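Local structure of acetoacetate decarboxylase (Sphingomonas wittichii, 5UPB) at residues G222-P225 with D226-L229; R38-A41 with L42-A45; W109-I112 with R113-N117; W186-H190 with P191-P195; G140-E143 with G144-V147. The protein is an acetoacetate decarboxylase-like lyase that probably acts on oxo-acid substrates through a Schiff base to a lysine, as members of its family do. One frame throughout, in Å; residues are numbered along the deposited sequence.

Contact 1 of 5, residues G222-P225 with D226-L229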
loop_
_atom_site.group_PDB
_atom_site.type_symbol
_atom_site.label_atom_id
_atom_site.label_comp_id
_atom_site.label_asym_id
_atom_site.label_seq_id
_atom_site.Cartn_x
_atom_site.Cartn_y
_atom_site.Cartn_z
ATOM N N GLY A 222 16.603 11.953 -4.092
ATOM C CA GLY A 222 17.143 10.685 -3.655
ATOM C C GLY A 222 17.917 9.974 -4.747
ATOM O O GLY A 222 18.341 10.569 -5.745
ATOM N N SER A 223 18.053 8.658 -4.589
ATOM C CA SER A 223 18.738 7.868 -5.596
ATOM C C SER A 223 18.183 6.452 -5.540
ATOM O O SER A 223 17.822 5.977 -4.467
ATOM C CB SER A 223 20.252 7.864 -5.305
ATOM O OG SER A 223 20.960 6.982 -6.142
ATOM N N ALA A 224 18.078 5.806 -6.698
ATOM C CA ALA A 224 17.611 4.426 -6.763
ATOM C C ALA A 224 18.319 3.676 -7.883
ATOM O O ALA A 224 18.646 4.266 -8.918
ATOM C CB ALA A 224 16.092 4.383 -6.969
ATOM N N PRO A 225 18.541 2.374 -7.724
ATOM C CA PRO A 225 19.238 1.618 -8.781
ATOM C C PRO A 225 18.462 1.550 -10.092
ATOM O O PRO A 225 19.092 1.336 -11.132
ATOM C CB PRO A 225 19.424 0.230 -8.160
ATOM C CG PRO A 225 18.343 0.114 -7.108
ATOM C CD PRO A 225 18.143 1.540 -6.582
ATOM N N ASP A 226 17.129 1.735 -10.083
ATOM C CA ASP A 226 16.301 1.664 -11.291
ATOM C C ASP A 226 15.687 3.020 -11.671
ATOM O O ASP A 226 14.658 3.092 -12.355
ATOM C CB ASP A 226 15.216 0.587 -11.133
ATOM C CG ASP A 226 14.359 0.753 -9.878
ATOM O OD1 ASP A 226 14.600 1.695 -9.088
ATOM O OD2 ASP A 226 13.462 -0.095 -9.670
ATOM N N GLU A 227 16.323 4.110 -11.258
ATOM C CA GLU A 227 15.902 5.457 -11.627
ATOM C C GLU A 227 17.135 6.217 -12.068
ATOM O O GLU A 227 18.259 5.769 -11.855
ATOM C CB GLU A 227 15.249 6.197 -10.458
ATOM C CG GLU A 227 14.071 5.487 -9.837
ATOM C CD GLU A 227 12.837 5.538 -10.716
ATOM O OE1 GLU A 227 12.933 6.037 -11.870
ATOM O OE2 GLU A 227 11.755 5.091 -10.254
ATOM N N ALA A 228 16.933 7.411 -12.597
ATOM C CA ALA A 228 18.040 8.237 -13.056
ATOM C C ALA A 228 17.914 9.643 -12.494
ATOM O O ALA A 228 18.071 10.635 -13.211
ATOM C CB ALA A 228 18.109 8.294 -14.581
ATOM N N LEU A 229 17.650 9.729 -11.184
ATOM C CA LEU A 229 17.397 10.996 -10.512
ATOM C C LEU A 229 18.615 11.898 -10.544
ATOM O O LEU A 229 18.469 13.115 -10.478
ATOM C CB LEU A 229 16.971 10.734 -9.070
ATOM C CG LEU A 229 15.642 9.999 -8.963
ATOM C CD1 LEU A 229 15.518 9.219 -7.648
ATOM C CD2 LEU A 229 14.524 11.012 -9.092
HETATM O O HOH W 1 18.528 7.338 -9.266
#
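The side chain of Asp226 folds back beside the turn, bringing OD1 to 3.7 Å from the CB of Ala224. Its CG stands between the backbone N and the carbonyl carbon (chi1 54°), which brings OD1 alongside that methyl. Glu227 approaches the same methyl, its CG also 3.7 Å from Ala224 CB; alanine suits because its short methyl fits between this methylene and Asp226 OD1. Ala224 and Glu227 are the ends of a type I beta turn whose closing bond, Glu227 N to Ala224 O, is weak at 3.3 Å; Pro225 fits its second position, where a proline phi is wanted. A water bridges the two arms, accepting from Ala224 N at 3.0 Å and from Leu229 N. Leu229 lays its CB 3.6 Å from Gly222 O. Asp226 OD2 forms a salt bridge with Arg153 and a hydrogen bond with His154 of its own chain, and a hydrogen bond with Asn75 of the second subunit. Glu227 OE1 forms a salt bridge with Lys122, and OE2 accepts a hydrogen bond from Trp104 NE1. The turn lies in the loop joining strands 206-221 and 235-249, with Ala224 and Pro225 on Phe156 and Glu227 and Leu229 on Leu158, both of strand 156-166.

Contact 2 of 5, residues R38-A41 with L42-A45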
loop_
_atom_site.group_PDB
_atom_site.type_symbol
_atom_site.label_atom_id
_atom_site.label_comp_id
_atom_site.label_asym_id
_atom_site.label_seq_id
_atom_site.Cartn_x
_atom_site.Cartn_y
_atom_site.Cartn_z
ATOM N N ARG A 38 22.652 17.996 -19.705
ATOM C CA ARG A 38 22.136 16.790 -19.063
ATOM C C ARG A 38 20.645 16.602 -19.349
ATOM O O ARG A 38 20.195 15.488 -19.645
ATOM C CB ARG A 38 22.342 16.856 -17.548
ATOM C CG ARG A 38 23.760 16.739 -17.044
ATOM C CD ARG A 38 23.729 16.579 -15.534
ATOM N NE ARG A 38 24.966 16.036 -14.993
ATOM C CZ ARG A 38 25.205 15.882 -13.697
ATOM N NH1 ARG A 38 24.291 16.240 -12.804
ATOM N NH2 ARG A 38 26.362 15.375 -13.290
ATOM N N LEU A 39 19.853 17.682 -19.281
ATOM C CA LEU A 39 18.424 17.535 -19.528
ATOM C C LEU A 39 18.142 17.158 -20.974
ATOM O O LEU A 39 17.226 16.373 -21.241
ATOM C CB LEU A 39 17.693 18.817 -19.154
ATOM C CG LEU A 39 17.917 19.322 -17.748
ATOM C CD1 LEU A 39 17.131 20.582 -17.551
ATOM C CD2 LEU A 39 17.480 18.303 -16.777
ATOM N N GLN A 40 18.928 17.683 -21.924
ATOM C CA GLN A 40 18.672 17.366 -23.329
ATOM C C GLN A 40 18.738 15.860 -23.574
ATOM O O GLN A 40 17.978 15.320 -24.386
ATOM C CB GLN A 40 19.669 18.089 -24.244
ATOM C CG GLN A 40 19.405 17.816 -25.732
ATOM C CD GLN A 40 18.133 18.513 -26.247
ATOM O OE1 GLN A 40 17.982 19.739 -26.116
ATOM N NE2 GLN A 40 17.212 17.731 -26.822
ATOM N N ALA A 41 19.647 15.166 -22.884
ATOM C CA ALA A 41 19.775 13.716 -23.045
ATOM C C ALA A 41 18.485 12.972 -22.694
ATOM O O ALA A 41 18.267 11.851 -23.164
ATOM C CB ALA A 41 20.943 13.223 -22.186
ATOM N N LEU A 42 17.640 13.546 -21.842
ATOM C CA LEU A 42 16.375 12.920 -21.490
ATOM C C LEU A 42 15.261 13.258 -22.464
ATOM O O LEU A 42 14.174 12.669 -22.367
ATOM C CB LEU A 42 15.934 13.353 -20.091
ATOM C CG LEU A 42 16.850 12.994 -18.935
ATOM C CD1 LEU A 42 16.281 13.592 -17.630
ATOM C CD2 LEU A 42 17.032 11.458 -18.860
ATOM N N LEU A 43 15.477 14.236 -23.342
ATOM C CA LEU A 43 14.383 14.632 -24.205
ATOM C C LEU A 43 14.329 13.743 -25.424
ATOM O O LEU A 43 15.365 13.458 -26.023
ATOM C CB LEU A 43 14.540 16.072 -24.672
ATOM C CG LEU A 43 14.450 17.112 -23.566
ATOM C CD1 LEU A 43 14.754 18.504 -24.115
ATOM C CD2 LEU A 43 13.056 17.049 -22.990
ATOM N N PRO A 44 13.137 13.362 -25.859
ATOM C CA PRO A 44 13.037 12.643 -27.125
ATOM C C PRO A 44 13.376 13.552 -28.301
ATOM O O PRO A 44 13.358 14.782 -28.211
ATOM C CB PRO A 44 11.566 12.219 -27.174
ATOM C CG PRO A 44 10.849 13.241 -26.378
ATOM C CD PRO A 44 11.805 13.618 -25.267
ATOM N N ALA A 45 13.756 12.914 -29.400
ATOM C CA ALA A 45 14.171 13.636 -30.594
ATOM C C ALA A 45 13.082 14.596 -31.058
ATOM O O ALA A 45 11.897 14.247 -31.093
ATOM C CB ALA A 45 14.504 12.649 -31.711
#
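Gln40 lays its amide against the CD1 methyl of Leu43, with NE2 3.7 Å from that carbon and the two side chains crossing at about a right angle. CG leaves anti to the backbone N (chi1 -178°) and the chain then bends at chi2, which swings the amide forward along the chain to the leucine. Glutamine suits the place because its two ends do different work: OE1 accepts from Val49 N and NE2 donates to Leu47 O, bonds that should hold the amide against turning while NE2 lies against the methyl. Leu43 also sets its CB 3.5 Å from Gln40 O. Leu42 does the same one residue earlier, with CB 3.5 Å from Leu39 O. The backbone explains this closeness. Leu42 N donates to Leu39 O at 2.9 Å, and Leu43 N to Gln40 O at 2.9 Å; both bonds span three residues, as in a 3-10 turn, and both donors stand well above the carbonyl planes. After them the chain extends into Pro44, which has no N-H to carry the pattern on. Leu39, Leu42 and Leu43 settle the end of helix 36-42 on Ile88 of strand 80-92; on strand 95-105, Leu42 touches Phe102 and Leu43 touches Phe99, with Thr8 of the second subunit packed on Leu42.

Contact 3 of 5, residues W109-I112 with R113-N117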
loop_
_atom_site.group_PDB
_atom_site.type_symbol
_atom_site.label_atom_id
_atom_site.label_comp_id
_atom_site.label_asym_id
_atom_site.label_seq_id
_atom_site.Cartn_x
_atom_site.Cartn_y
_atom_site.Cartn_z
ATOM N N TRP A 109 -4.653 3.489 -13.438
ATOM C CA TRP A 109 -5.464 4.104 -14.489
ATOM C C TRP A 109 -4.907 5.450 -14.897
ATOM O O TRP A 109 -4.994 5.827 -16.066
ATOM C CB TRP A 109 -6.932 4.256 -14.083
ATOM C CG TRP A 109 -7.212 4.691 -12.681
ATOM C CD1 TRP A 109 -7.419 3.891 -11.608
ATOM C CD2 TRP A 109 -7.394 6.033 -12.217
ATOM N NE1 TRP A 109 -7.689 4.638 -10.490
ATOM C CE2 TRP A 109 -7.690 5.959 -10.834
ATOM C CE3 TRP A 109 -7.358 7.285 -12.839
ATOM C CZ2 TRP A 109 -7.933 7.084 -10.051
ATOM C CZ3 TRP A 109 -7.575 8.427 -12.040
ATOM C CH2 TRP A 109 -7.859 8.300 -10.655
ATOM N N SER A 110 -4.277 6.152 -13.973
ATOM C CA SER A 110 -3.611 7.391 -14.330
ATOM C C SER A 110 -2.282 7.117 -15.017
ATOM O O SER A 110 -1.923 7.818 -15.979
ATOM C CB SER A 110 -3.426 8.254 -13.073
ATOM O OG SER A 110 -2.747 9.442 -13.423
ATOM N N LEU A 111 -1.595 6.039 -14.625
ATOM C CA LEU A 111 -0.397 5.632 -15.341
ATOM C C LEU A 111 -0.702 5.355 -16.808
ATOM O O LEU A 111 0.000 5.838 -17.718
ATOM C CB LEU A 111 0.216 4.414 -14.655
ATOM C CG LEU A 111 1.500 3.896 -15.300
ATOM C CD1 LEU A 111 2.307 3.209 -14.218
ATOM C CD2 LEU A 111 1.181 2.972 -16.437
ATOM N N ILE A 112 -1.730 4.561 -17.061
ATOM C CA ILE A 112 -1.995 4.142 -18.422
ATOM C C ILE A 112 -2.529 5.296 -19.267
ATOM O O ILE A 112 -2.104 5.483 -20.415
ATOM C CB ILE A 112 -2.952 2.940 -18.401
ATOM C CG1 ILE A 112 -2.192 1.673 -17.875
ATOM C CG2 ILE A 112 -3.561 2.728 -19.782
ATOM C CD1 ILE A 112 -1.132 1.160 -18.829
ATOM N N ARG A 113 -3.469 6.072 -18.744
ATOM C CA ARG A 113 -3.902 7.257 -19.485
ATOM C C ARG A 113 -2.704 8.122 -19.839
ATOM O O ARG A 113 -2.566 8.582 -20.977
ATOM C CB ARG A 113 -4.931 8.029 -18.649
ATOM C CG ARG A 113 -5.634 9.270 -19.281
ATOM C CD ARG A 113 -6.476 10.007 -18.179
ATOM N NE ARG A 113 -5.584 10.404 -17.074
ATOM C CZ ARG A 113 -5.877 10.573 -15.773
ATOM N NH1 ARG A 113 -7.105 10.387 -15.224
ATOM N NH2 ARG A 113 -4.868 10.949 -14.995
ATOM N N GLY A 114 -1.794 8.302 -18.882
ATOM C CA GLY A 114 -0.563 9.024 -19.151
ATOM C C GLY A 114 0.242 8.426 -20.287
ATOM O O GLY A 114 0.638 9.132 -21.231
ATOM N N TRP A 115 0.507 7.117 -20.219
ATOM C CA TRP A 115 1.335 6.500 -21.253
ATOM C C TRP A 115 0.697 6.677 -22.624
ATOM O O TRP A 115 1.397 6.904 -23.621
ATOM C CB TRP A 115 1.563 5.002 -20.968
ATOM C CG TRP A 115 2.663 4.627 -20.007
ATOM C CD1 TRP A 115 2.861 5.108 -18.741
ATOM C CD2 TRP A 115 3.703 3.649 -20.224
ATOM N NE1 TRP A 115 3.969 4.505 -18.164
ATOM C CE2 TRP A 115 4.493 3.603 -19.046
ATOM C CE3 TRP A 115 4.039 2.815 -21.296
ATOM C CZ2 TRP A 115 5.608 2.766 -18.913
ATOM C CZ3 TRP A 115 5.144 1.982 -21.162
ATOM C CH2 TRP A 115 5.916 1.971 -19.974
ATOM N N LEU A 116 -0.636 6.537 -22.698
ATOM C CA LEU A 116 -1.319 6.650 -23.981
ATOM C C LEU A 116 -1.150 8.026 -24.587
ATOM O O LEU A 116 -1.207 8.185 -25.812
ATOM C CB LEU A 116 -2.800 6.349 -23.827
ATOM C CG LEU A 116 -3.073 4.880 -23.465
ATOM C CD1 LEU A 116 -4.536 4.701 -22.969
ATOM C CD2 LEU A 116 -2.830 3.994 -24.684
ATOM N N ASN A 117 -0.988 9.024 -23.743
ATOM C CA ASN A 117 -0.769 10.396 -24.159
ATOM C C ASN A 117 0.700 10.794 -24.050
ATOM O O ASN A 117 1.021 11.994 -24.067
ATOM C CB ASN A 117 -1.666 11.284 -23.292
ATOM C CG ASN A 117 -3.122 11.299 -23.761
ATOM O OD1 ASN A 117 -3.403 11.145 -24.945
ATOM N ND2 ASN A 117 -4.056 11.357 -22.807
#
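Leu111 O receives the N-H of Trp115 at 2.9 Å, a bond only moderately bent (158°), with the donor tilted slightly from the carbonyl plane. Similar four-residue bonds run from Arg113 N to Trp109 O, from Gly114 N to Ser110 O and from Leu116 N to Ile112 O, so the side chains fall in ladders one helical turn apart. On one ladder Arg113 folds back, its chain bent at chi3 (58°), until NH1 reaches the edge of the Trp109 ring, 3.8 Å from CZ3. The guanidinium and indole planes are 78° apart, so this is no stack. Ser110 lies beneath: its CA sits under one face of the guanidinium, and its OG is 3.0 Å from Arg113 NH2 at an angle too poor for a hydrogen bond. With an alanine in place of Arg113, the edge of Trp109 and the CA of Ser110 would probably lose their cover and a gap would open beside the ring. On another ladder Leu111 points its CD2 over the five-membered ring of Trp115, 3.9 Å from the centroid, a CH-pi contact. Ile112 CG2 meets Leu116 CD1 at 3.9 Å, branched chains suited to filling a buried face. The indole nitrogens are used beyond the helix: Trp115 NE1 donates to Lys121 O, and Trp109 NE1 is hydrogen-bonded to NE2 of His154 of the second subunit. Cationic and aromatic groups gather round Trp109, whereas Trp115 offers Leu111 a face while its NE1 is bonded to Lys121 O; Ser110 OG makes a weak hydrogen bond to Lys121 NZ, relating the helix to the lysine-bearing strand 121-123.

Contact 4 of 5, residues W186-H190 with P191-P195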
loop_
_atom_site.group_PDB
_atom_site.type_symbol
_atom_site.label_atom_id
_atom_site.label_comp_id
_atom_site.label_asym_id
_atom_site.label_seq_id
_atom_site.Cartn_x
_atom_site.Cartn_y
_atom_site.Cartn_z
ATOM N N TRP A 186 5.500 2.640 -27.434
ATOM C CA TRP A 186 4.984 1.302 -27.153
ATOM C C TRP A 186 5.885 0.320 -27.880
ATOM O O TRP A 186 5.637 -0.044 -29.039
ATOM C CB TRP A 186 3.524 1.158 -27.577
ATOM C CG TRP A 186 2.822 -0.037 -26.988
ATOM C CD1 TRP A 186 2.251 -1.082 -27.680
ATOM C CD2 TRP A 186 2.626 -0.328 -25.595
ATOM N NE1 TRP A 186 1.692 -1.988 -26.803
ATOM C CE2 TRP A 186 1.917 -1.559 -25.519
ATOM C CE3 TRP A 186 2.967 0.329 -24.409
ATOM C CZ2 TRP A 186 1.546 -2.143 -24.301
ATOM C CZ3 TRP A 186 2.608 -0.260 -23.189
ATOM C CH2 TRP A 186 1.897 -1.493 -23.153
ATOM N N PRO A 187 6.974 -0.092 -27.254
ATOM C CA PRO A 187 7.997 -0.838 -27.990
ATOM C C PRO A 187 7.568 -2.272 -28.246
ATOM O O PRO A 187 6.625 -2.788 -27.646
ATOM C CB PRO A 187 9.215 -0.790 -27.055
ATOM C CG PRO A 187 8.605 -0.687 -25.682
ATOM C CD PRO A 187 7.378 0.184 -25.859
ATOM N N ALA A 188 8.273 -2.893 -29.182
ATOM C CA ALA A 188 8.077 -4.303 -29.522
ATOM C C ALA A 188 9.016 -5.178 -28.695
ATOM O O ALA A 188 10.200 -4.874 -28.569
ATOM C CB ALA A 188 8.331 -4.574 -31.010
ATOM N N LEU A 189 8.473 -6.219 -28.079
ATOM C CA LEU A 189 9.287 -7.209 -27.401
ATOM C C LEU A 189 9.578 -8.420 -28.269
ATOM O O LEU A 189 10.249 -9.351 -27.811
ATOM C CB LEU A 189 8.624 -7.659 -26.109
ATOM C CG LEU A 189 8.446 -6.560 -25.070
ATOM C CD1 LEU A 189 7.856 -7.193 -23.849
ATOM C CD2 LEU A 189 9.751 -5.846 -24.776
ATOM N N HIS A 190 8.999 -8.479 -29.464
ATOM C CA HIS A 190 9.311 -9.499 -30.415
ATOM C C HIS A 190 9.367 -8.776 -31.755
ATOM O O HIS A 190 8.557 -7.875 -31.992
ATOM C CB HIS A 190 8.250 -10.621 -30.401
ATOM C CG HIS A 190 8.597 -11.826 -31.215
ATOM N ND1 HIS A 190 8.522 -11.861 -32.594
ATOM C CD2 HIS A 190 9.071 -13.034 -30.834
ATOM C CE1 HIS A 190 8.908 -13.055 -33.022
ATOM N NE2 HIS A 190 9.244 -13.784 -31.972
ATOM N N PRO A 191 10.308 -9.124 -32.632
ATOM C CA PRO A 191 10.422 -8.396 -33.908
ATOM C C PRO A 191 9.141 -8.388 -34.736
ATOM O O PRO A 191 8.982 -7.507 -35.590
ATOM C CB PRO A 191 11.546 -9.147 -34.638
ATOM C CG PRO A 191 12.322 -9.823 -33.563
ATOM C CD PRO A 191 11.355 -10.155 -32.485
ATOM N N THR A 192 8.222 -9.335 -34.524
ATOM C CA THR A 192 6.986 -9.345 -35.296
ATOM C C THR A 192 5.922 -8.409 -34.723
ATOM O O THR A 192 4.874 -8.215 -35.348
ATOM C CB THR A 192 6.417 -10.776 -35.383
ATOM O OG1 THR A 192 6.056 -11.262 -34.073
ATOM C CG2 THR A 192 7.432 -11.756 -36.069
ATOM N N GLN A 193 6.129 -7.865 -33.533
ATOM C CA GLN A 193 5.149 -6.983 -32.929
ATOM C C GLN A 193 5.205 -5.587 -33.567
ATOM O O GLN A 193 6.234 -5.161 -34.098
ATOM C CB GLN A 193 5.360 -6.863 -31.416
ATOM C CG GLN A 193 5.061 -8.142 -30.630
ATOM C CD GLN A 193 5.407 -7.995 -29.177
ATOM O OE1 GLN A 193 5.796 -6.905 -28.724
ATOM N NE2 GLN A 193 5.256 -9.090 -28.420
ATOM N N THR A 194 4.075 -4.886 -33.535
ATOM C CA THR A 194 3.996 -3.540 -34.119
ATOM C C THR A 194 4.396 -2.503 -33.083
ATOM O O THR A 194 3.670 -2.326 -32.103
ATOM C CB THR A 194 2.597 -3.231 -34.619
ATOM O OG1 THR A 194 2.183 -4.236 -35.546
ATOM C CG2 THR A 194 2.555 -1.804 -35.280
ATOM N N PRO A 195 5.498 -1.778 -33.260
ATOM C CA PRO A 195 5.883 -0.763 -32.276
ATOM C C PRO A 195 5.260 0.598 -32.584
ATOM O O PRO A 195 4.786 0.866 -33.681
ATOM C CB PRO A 195 7.405 -0.706 -32.437
ATOM C CG PRO A 195 7.605 -0.947 -33.917
ATOM C CD PRO A 195 6.490 -1.888 -34.346
#
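His190 to Gln193 form a type I beta turn, closed by Gln193 N donating to His190 O at 2.9 Å, with Pro191 at the second position, where its fixed phi fits. The imidazole of His190 reinforces the turn: with CG anti to the backbone N (chi1 -171°), ND1 comes to accept the N-H of Thr192 at 3.2 Å. That bond is nearly straight (168°) and lies close to the ring plane, which implies that ND1 carries no hydrogen. Pro191 covers one face of the same ring, its CD 3.6 Å from the centroid in a CH-pi contact. This turn is the far end of a longer beta-hairpin connection between the antiparallel strands 179-186 and 196-202, which begin to pair where Trp186 and Val196 share backbone bonds. Across the connection, Gln193 reaches out extended, and its OE1 takes the N-H of Leu189 at 2.8 Å, the donor standing above the amide's carbonyl plane. Its CB packs at 3.8 Å on Ala188 CB, a close approach that the small methyl of alanine suits. Replacing Gln193 by a leucine would probably leave Leu189 N without its acceptor, and Ala252 O and Asn117 OD1 of the second subunit without the NE2 that bonds them. Nearer the strands, Ala188 CB meets Pro195 CB at 4.2 Å, and the CA of Pro195 makes a C-H contact with Trp186 O at 3.3 Å. The loop faces the second subunit, whose Arg184 binds the carbonyls of Pro187 and Thr194, whose Arg254 N donates to Thr192 OG1, and whose Glu198 meets Thr194 OG1.

Contact 5 of 5, residues G140-E143 with G144-V147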
loop_
_atom_site.group_PDB
_atom_site.type_symbol
_atom_site.label_atom_id
_atom_site.label_comp_id
_atom_site.label_asym_id
_atom_site.label_seq_id
_atom_site.Cartn_x
_atom_site.Cartn_y
_atom_site.Cartn_z
ATOM N N GLY A 140 -4.842 27.287 7.868
ATOM C CA GLY A 140 -4.588 26.855 6.512
ATOM C C GLY A 140 -3.406 27.567 5.904
ATOM O O GLY A 140 -2.473 27.994 6.599
ATOM N N LEU A 141 -3.473 27.753 4.589
ATOM C CA LEU A 141 -2.419 28.466 3.878
ATOM C C LEU A 141 -2.444 29.954 4.249
ATOM O O LEU A 141 -3.491 30.598 4.255
ATOM C CB LEU A 141 -2.575 28.275 2.370
ATOM C CG LEU A 141 -2.341 26.831 1.953
ATOM C CD1 LEU A 141 -2.825 26.653 0.529
ATOM C CD2 LEU A 141 -0.855 26.489 2.072
ATOM N N ARG A 142 -1.273 30.466 4.596
ATOM C CA ARG A 142 -1.047 31.820 5.072
ATOM C C ARG A 142 0.457 32.048 5.118
ATOM O O ARG A 142 1.259 31.119 4.990
ATOM C CB ARG A 142 -1.636 32.004 6.474
ATOM C CG ARG A 142 -0.960 31.093 7.503
ATOM C CD ARG A 142 -1.558 31.180 8.890
ATOM N NE ARG A 142 -2.946 30.749 8.975
ATOM C CZ ARG A 142 -3.773 31.121 9.949
ATOM N NH1 ARG A 142 -3.352 31.930 10.914
ATOM N NH2 ARG A 142 -5.027 30.690 9.954
ATOM N N GLU A 143 0.831 33.279 5.373
ATOM C CA GLU A 143 2.230 33.554 5.622
ATOM C C GLU A 143 2.714 32.681 6.771
ATOM O O GLU A 143 2.040 32.553 7.796
ATOM C CB GLU A 143 2.393 35.020 5.991
ATOM C CG GLU A 143 1.876 35.994 4.982
ATOM C CD GLU A 143 2.155 37.419 5.398
ATOM O OE1 GLU A 143 2.697 37.597 6.505
ATOM O OE2 GLU A 143 1.778 38.365 4.657
ATOM N N GLY A 144 3.840 32.015 6.585
ATOM C CA GLY A 144 4.331 31.151 7.623
ATOM C C GLY A 144 3.870 29.711 7.569
ATOM O O GLY A 144 4.453 28.893 8.264
ATOM N N ALA A 145 2.877 29.370 6.749
ATOM C CA ALA A 145 2.457 27.975 6.604
ATOM C C ALA A 145 3.539 27.108 5.967
ATOM O O ALA A 145 4.373 27.579 5.195
ATOM C CB ALA A 145 1.189 27.904 5.749
ATOM N N VAL A 146 3.513 25.810 6.269
ATOM C CA VAL A 146 4.447 24.879 5.641
ATOM C C VAL A 146 3.648 23.836 4.881
ATOM O O VAL A 146 2.532 23.480 5.276
ATOM C CB VAL A 146 5.419 24.239 6.652
ATOM C CG1 VAL A 146 6.398 25.312 7.159
ATOM C CG2 VAL A 146 4.677 23.570 7.823
ATOM N N VAL A 147 4.198 23.433 3.731
ATOM C CA VAL A 147 3.651 22.409 2.841
ATOM C C VAL A 147 4.758 21.407 2.544
ATOM O O VAL A 147 5.929 21.788 2.434
ATOM C CB VAL A 147 3.132 23.058 1.548
ATOM C CG1 VAL A 147 2.613 22.017 0.594
ATOM C CG2 VAL A 147 2.056 24.095 1.897
#
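Arg142 and Ala145 are joined by a backbone hydrogen bond, Ala145 N to Arg142 O, 3.0 Å long and only slightly bent (166°). It closes a type II beta turn with Glu143 and Gly144 at the corners. Gly144 has a positive phi of 91°, and a CB there would come 2.4 Å from Glu143 O, so glycine is the residue for this corner. Glu143, on the solvent side, points its side chain away from the turn and suits that setting. The turn lies at the end of the loop that leaves strand 125-129 and returns as strand 146-153, two strands that pair antiparallel; Gly144 and Ala145 already share backbone bonds with Val165 of strand 156-166, and Val147 does so with Leu163. The side-chain contacts are mostly apolar. Leu141, its CG anti to the carbonyl carbon (chi1 -66°), carries CD2 to 3.8 Å from CG2 of Val147, the two chains crossing at about a right angle. Ala145 lies beside Leu141, its CB 4.4 Å from CD2. Leu141 and Val147 both continue onto Arg130 and Pro131, and Val146 packs on Leu73 of the third subunit. In van der Waals contact, Ala145 CB lies 3.3 Å from Arg142 O, so a small side chain suits this position.

Overall arrangement
Contacts 3 and 4 are the pair that touch within the chain: their centres are 19 Å apart, and Trp115 CE3 lies 3.9 Å from Trp186 CZ3. Contacts 1 and 3, with centres 22 Å apart, are related through the interface with the second subunit, since His154, which binds Asp226 of its own chain, meets Trp109 of the other subunit. These two also reach the adjacent lysines, contact 1 through Lys122 and contact 3 through Lys121, a pair that probably corresponds to the lysines of the family's active site. Contact 2 lies 17 Å from contact 1 between centres. Contact 5 stands apart, 50 Å from contact 4 between centres and on the opposite side of the chain's centre.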